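PDB 2HJ0: putative citrate lyase, alfa subunit from Streptococcus mutans, which belongs to the CitF family of citrate lyase alpha subunits and is built on two mixed beta-sheets flanked by helices. Local coordinates for residues A[149-157]-A[351-359]. Residues are numbered along the deposited sequence; the frame is centred on the assembly and turned at random.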
ATOM      1  N   GLY A 149       6.360  13.600  10.149  1.00  1.65           N
ATOM      2  CA  GLY A 149       4.915  13.514  10.132  1.00  3.87           C
ATOM      3  C   GLY A 149       4.306  14.700   9.389  1.00  6.06           C
ATOM      4  O   GLY A 149       3.355  14.549   8.616  1.00  4.16           O
ATOM      5  N   GLY A 150       4.858  15.893   9.618  1.00  6.94           N
ATOM      6  CA  GLY A 150       4.351  17.080   8.947  1.00  7.40           C
ATOM      7  C   GLY A 150       4.405  16.969   7.433  1.00  7.98           C
ATOM      8  O   GLY A 150       3.489  17.396   6.725  1.00  7.36           O
ATOM      9  N   ARG A 151       5.498  16.401   6.931  1.00  8.56           N
ATOM     10  CA  ARG A 151       5.667  16.226   5.499  1.00  9.29           C
ATOM     11  C   ARG A 151       4.608  15.255   4.995  1.00 10.88           C
ATOM     12  O   ARG A 151       3.972  15.472   3.957  1.00 10.17           O
ATOM     13  CB  ARG A 151       7.059  15.676   5.197  1.00  8.43           C
ATOM     14  CG  ARG A 151       7.309  15.401   3.722  1.00  6.68           C
ATOM     15  CD  ARG A 151       8.703  14.863   3.515  1.00  4.98           C
ATOM     16  NE  ARG A 151       9.092  14.899   2.117  1.00  3.77           N
ATOM     17  CZ  ARG A 151       8.710  14.013   1.209  1.00  5.46           C
ATOM     18  NH1 ARG A 151       7.921  12.998   1.550  1.00  5.76           N
ATOM     19  NH2 ARG A 151       9.117  14.148  -0.045  1.00  5.31           N
ATOM     20  N   ALA A 152       4.427  14.168   5.734  1.00 11.70           N
ATOM     21  CA  ALA A 152       3.430  13.193   5.352  1.00 12.21           C
ATOM     22  C   ALA A 152       2.053  13.863   5.427  1.00 11.69           C
ATOM     23  O   ALA A 152       1.235  13.675   4.537  1.00 12.92           O
ATOM     24  CB  ALA A 152       3.503  11.975   6.276  1.00 11.36           C
ATOM     25  N   ARG A 153       1.803  14.651   6.472  1.00 10.95           N
ATOM     26  CA  ARG A 153       0.519  15.330   6.602  1.00 10.64           C
ATOM     27  C   ARG A 153       0.290  16.266   5.417  1.00  9.95           C
ATOM     28  O   ARG A 153      -0.755  16.208   4.771  1.00  7.53           O
ATOM     29  CB  ARG A 153       0.444  16.144   7.889  1.00 12.55           C
ATOM     30  CG  ARG A 153      -0.908  16.840   8.084  1.00 16.10           C
ATOM     31  CD  ARG A 153      -0.743  18.286   8.555  1.00 18.17           C
ATOM     32  NE  ARG A 153      -0.184  19.149   7.515  1.00 19.82           N
ATOM     33  CZ  ARG A 153       0.913  19.886   7.663  1.00 19.87           C
ATOM     34  NH1 ARG A 153       1.573  19.863   8.809  1.00 21.74           N
ATOM     35  NH2 ARG A 153       1.351  20.651   6.672  1.00 19.08           N
ATOM     36  N   ALA A 154       1.269  17.124   5.129  1.00  9.77           N
ATOM     37  CA  ALA A 154       1.144  18.068   4.012  1.00 10.58           C
ATOM     38  C   ALA A 154       0.843  17.385   2.685  1.00 11.22           C
ATOM     39  O   ALA A 154      -0.080  17.789   1.976  1.00 14.12           O
ATOM     40  CB  ALA A 154       2.395  18.905   3.873  1.00  6.90           C
ATOM     41  N   ILE A 155       1.611  16.356   2.346  1.00 10.31           N
ATOM     42  CA  ILE A 155       1.399  15.665   1.092  1.00 10.50           C
ATOM     43  C   ILE A 155       0.008  15.049   1.027  1.00 11.80           C
ATOM     44  O   ILE A 155      -0.654  15.121   0.000  1.00 13.36           O
ATOM     45  CB  ILE A 155       2.483  14.595   0.872  1.00 10.61           C
ATOM     46  CG1 ILE A 155       3.849  15.283   0.824  1.00 10.45           C
ATOM     47  CG2 ILE A 155       2.215  13.815  -0.416  1.00  9.99           C
ATOM     48  CD1 ILE A 155       5.022  14.367   0.601  1.00  9.09           C
ATOM     49  N   ALA A 156      -0.461  14.482   2.124  1.00 12.43           N
ATOM     50  CA  ALA A 156      -1.776  13.863   2.120  1.00 14.22           C
ATOM     51  C   ALA A 156      -2.922  14.869   2.117  1.00 14.97           C
ATOM     52  O   ALA A 156      -3.978  14.605   1.552  1.00 15.77           O
ATOM     53  CB  ALA A 156      -1.901  12.933   3.313  1.00 15.00           C
ATOM     54  N   THR A 157      -2.711  16.012   2.758  1.00 16.47           N
ATOM     55  CA  THR A 157      -3.712  17.070   2.835  1.00 17.64           C
ATOM     56  C   THR A 157      -3.772  17.836   1.524  1.00 17.16           C
ATOM     57  O   THR A 157      -4.692  18.614   1.280  1.00 16.94           O
ATOM     58  CB  THR A 157      -3.359  18.054   3.935  1.00 18.09           C
ATOM     59  OG1 THR A 157      -3.253  17.343   5.167  1.00 22.18           O
ATOM     60  CG2 THR A 157      -4.437  19.121   4.070  1.00 22.43           C
ATOM     61  N   ALA A 351       6.299   6.575   6.102  1.00  5.90           N
ATOM     62  CA  ALA A 351       6.313   7.692   7.046  1.00  6.16           C
ATOM     63  C   ALA A 351       4.927   8.135   7.508  1.00  6.32           C
ATOM     64  O   ALA A 351       4.791   8.666   8.612  1.00  8.76           O
ATOM     65  CB  ALA A 351       7.054   8.885   6.440  1.00  3.20           C
ATOM     66  N   ASN A 352       3.905   7.940   6.681  1.00  5.54           N
ATOM     67  CA  ASN A 352       2.574   8.353   7.080  1.00  7.83           C
ATOM     68  C   ASN A 352       2.068   7.472   8.204  1.00  9.68           C
ATOM     69  O   ASN A 352       1.611   7.964   9.235  1.00  9.88           O
ATOM     70  CB  ASN A 352       1.588   8.298   5.916  1.00 10.53           C
ATOM     71  CG  ASN A 352       0.243   8.938   6.267  1.00 12.98           C
ATOM     72  OD1 ASN A 352       0.152  10.152   6.501  1.00 13.85           O
ATOM     73  ND2 ASN A 352      -0.805   8.118   6.320  1.00 13.33           N
HETATM   74  N   MSE A 353       2.144   6.162   8.013  1.00 11.45           N
HETATM   75  CA  MSE A 353       1.694   5.252   9.053  1.00 12.95           C
HETATM   76  C   MSE A 353       2.535   5.489  10.301  1.00 13.11           C
HETATM   77  O   MSE A 353       2.097   5.231  11.435  1.00 12.52           O
HETATM   78  CB  MSE A 353       1.866   3.810   8.610  1.00 15.55           C
HETATM   79  CG  MSE A 353       1.267   2.827   9.596  1.00 21.03           C
HETATM   80 SE   MSE A 353       1.443   1.044   8.933  1.00 29.74          SE
HETATM   81  CE  MSE A 353       1.762   0.122  10.578  1.00 24.59           C
ATOM     82  N   TYR A 354       3.748   5.988  10.068  1.00 12.79           N
ATOM     83  CA  TYR A 354       4.709   6.268  11.123  1.00 12.49           C
ATOM     84  C   TYR A 354       4.347   7.397  12.071  1.00 11.52           C
ATOM     85  O   TYR A 354       4.049   7.140  13.236  1.00 10.81           O
ATOM     86  CB  TYR A 354       6.109   6.532  10.526  1.00 13.01           C
ATOM     87  CG  TYR A 354       7.146   6.951  11.554  1.00 14.91           C
ATOM     88  CD1 TYR A 354       7.293   6.242  12.741  1.00 16.38           C
ATOM     89  CD2 TYR A 354       7.947   8.075  11.362  1.00 15.22           C
ATOM     90  CE1 TYR A 354       8.197   6.639  13.716  1.00 18.55           C
ATOM     91  CE2 TYR A 354       8.862   8.486  12.339  1.00 17.06           C
ATOM     92  CZ  TYR A 354       8.978   7.761  13.519  1.00 18.65           C
ATOM     93  OH  TYR A 354       9.846   8.154  14.525  1.00 21.18           O
ATOM     94  N   ALA A 355       4.350   8.635  11.590  1.00 10.39           N
ATOM     95  CA  ALA A 355       4.081   9.737  12.503  1.00 11.82           C
ATOM     96  C   ALA A 355       3.154  10.864  12.056  1.00 11.72           C
ATOM     97  O   ALA A 355       3.310  12.002  12.496  1.00 11.55           O
ATOM     98  CB  ALA A 355       5.401  10.319  12.947  1.00  9.90           C
ATOM     99  N   SER A 356       2.173  10.556  11.222  1.00 12.01           N
ATOM    100  CA  SER A 356       1.271  11.588  10.747  1.00 12.79           C
ATOM    101  C   SER A 356       0.188  11.934  11.732  1.00 13.47           C
ATOM    102  O   SER A 356      -0.535  11.073  12.213  1.00 15.43           O
ATOM    103  CB  SER A 356       0.608  11.185   9.441  1.00 14.27           C
ATOM    104  OG  SER A 356      -0.443  12.077   9.133  1.00 14.21           O
ATOM    105  N   PRO A 357       0.052  13.225  12.037  1.00 13.67           N
ATOM    106  CA  PRO A 357      -0.970  13.679  12.977  1.00 12.54           C
ATOM    107  C   PRO A 357      -2.381  13.633  12.372  1.00 12.55           C
ATOM    108  O   PRO A 357      -3.363  13.616  13.099  1.00 13.73           O
ATOM    109  CB  PRO A 357      -0.512  15.093  13.318  1.00 12.34           C
ATOM    110  CG  PRO A 357       0.097  15.557  12.030  1.00 13.32           C
ATOM    111  CD  PRO A 357       0.886  14.346  11.561  1.00 13.46           C
ATOM    112  N   LEU A 358      -2.479  13.592  11.047  1.00 12.85           N
ATOM    113  CA  LEU A 358      -3.774  13.542  10.385  1.00 13.68           C
ATOM    114  C   LEU A 358      -3.982  12.270   9.607  1.00 14.53           C
ATOM    115  O   LEU A 358      -4.050  12.289   8.380  1.00 17.43           O
ATOM    116  CB  LEU A 358      -3.937  14.711   9.428  1.00 14.51           C
ATOM    117  CG  LEU A 358      -4.332  16.032  10.062  1.00 14.54           C
ATOM    118  CD1 LEU A 358      -4.606  17.046   8.965  1.00 15.53           C
ATOM    119  CD2 LEU A 358      -5.563  15.823  10.923  1.00 13.85           C
ATOM    120  N   SER A 359      -4.105  11.161  10.313  1.00 14.36           N
ATOM    121  CA  SER A 359      -4.292   9.878   9.655  1.00 12.79           C
ATOM    122  C   SER A 359      -5.350   9.112  10.414  1.00 11.90           C
ATOM    123  O   SER A 359      -5.960   9.624  11.344  1.00 12.63           O
ATOM    124  CB  SER A 359      -3.001   9.079   9.721  1.00 13.11           C
ATOM    125  OG  SER A 359      -2.780   8.665  11.060  1.00 12.31           O
TER
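Arg153 and Leu358 meet through their aliphatic parts where helix 149-157, from the half of the chain holding strand 143-145, packs on helix 351-355 and the loop after it, which follow strand 346-348 of the second sheet. The contact thus joins the two alpha/beta halves of this CitF-family subunit. The helix axes approach to 8.5 Å at a signed crossing angle of -120°. No conventional hydrogen bond links the segments; besides packing there is a CA-H...O contact from Gly149 CA to Ala355 O, 3.2 Å.

Arg153 holds CG anti to its own N (chi1 -178°) and passes Leu358 at a slant, CG lying 3.8 Å from Leu358 CD1. Bends at chi2 and chi3 then bring the guanidinium back over its own helix, with Gly150 O over the centre of one face, 3.6 Å from its plane, while NH1 makes a salt bridge with Glu498 and a hydrogen bond to the carbonyl of Arg500. Pro357 CD lies 3.8 Å from Gly149 O. An ST turn shapes this loop: Leu358 N donates to Ser356 OG at 3.2 Å.

Ala152 CB sits 3.8 Å from Asn352 OD1, a van der Waals approach. Leu358 also packs on Pro40 of the second subunit. Thr157 OG1 lies 4.0 Å from Leu358 CD1 and donates to Arg153 O from above the carbonyl plane, 48° out of it.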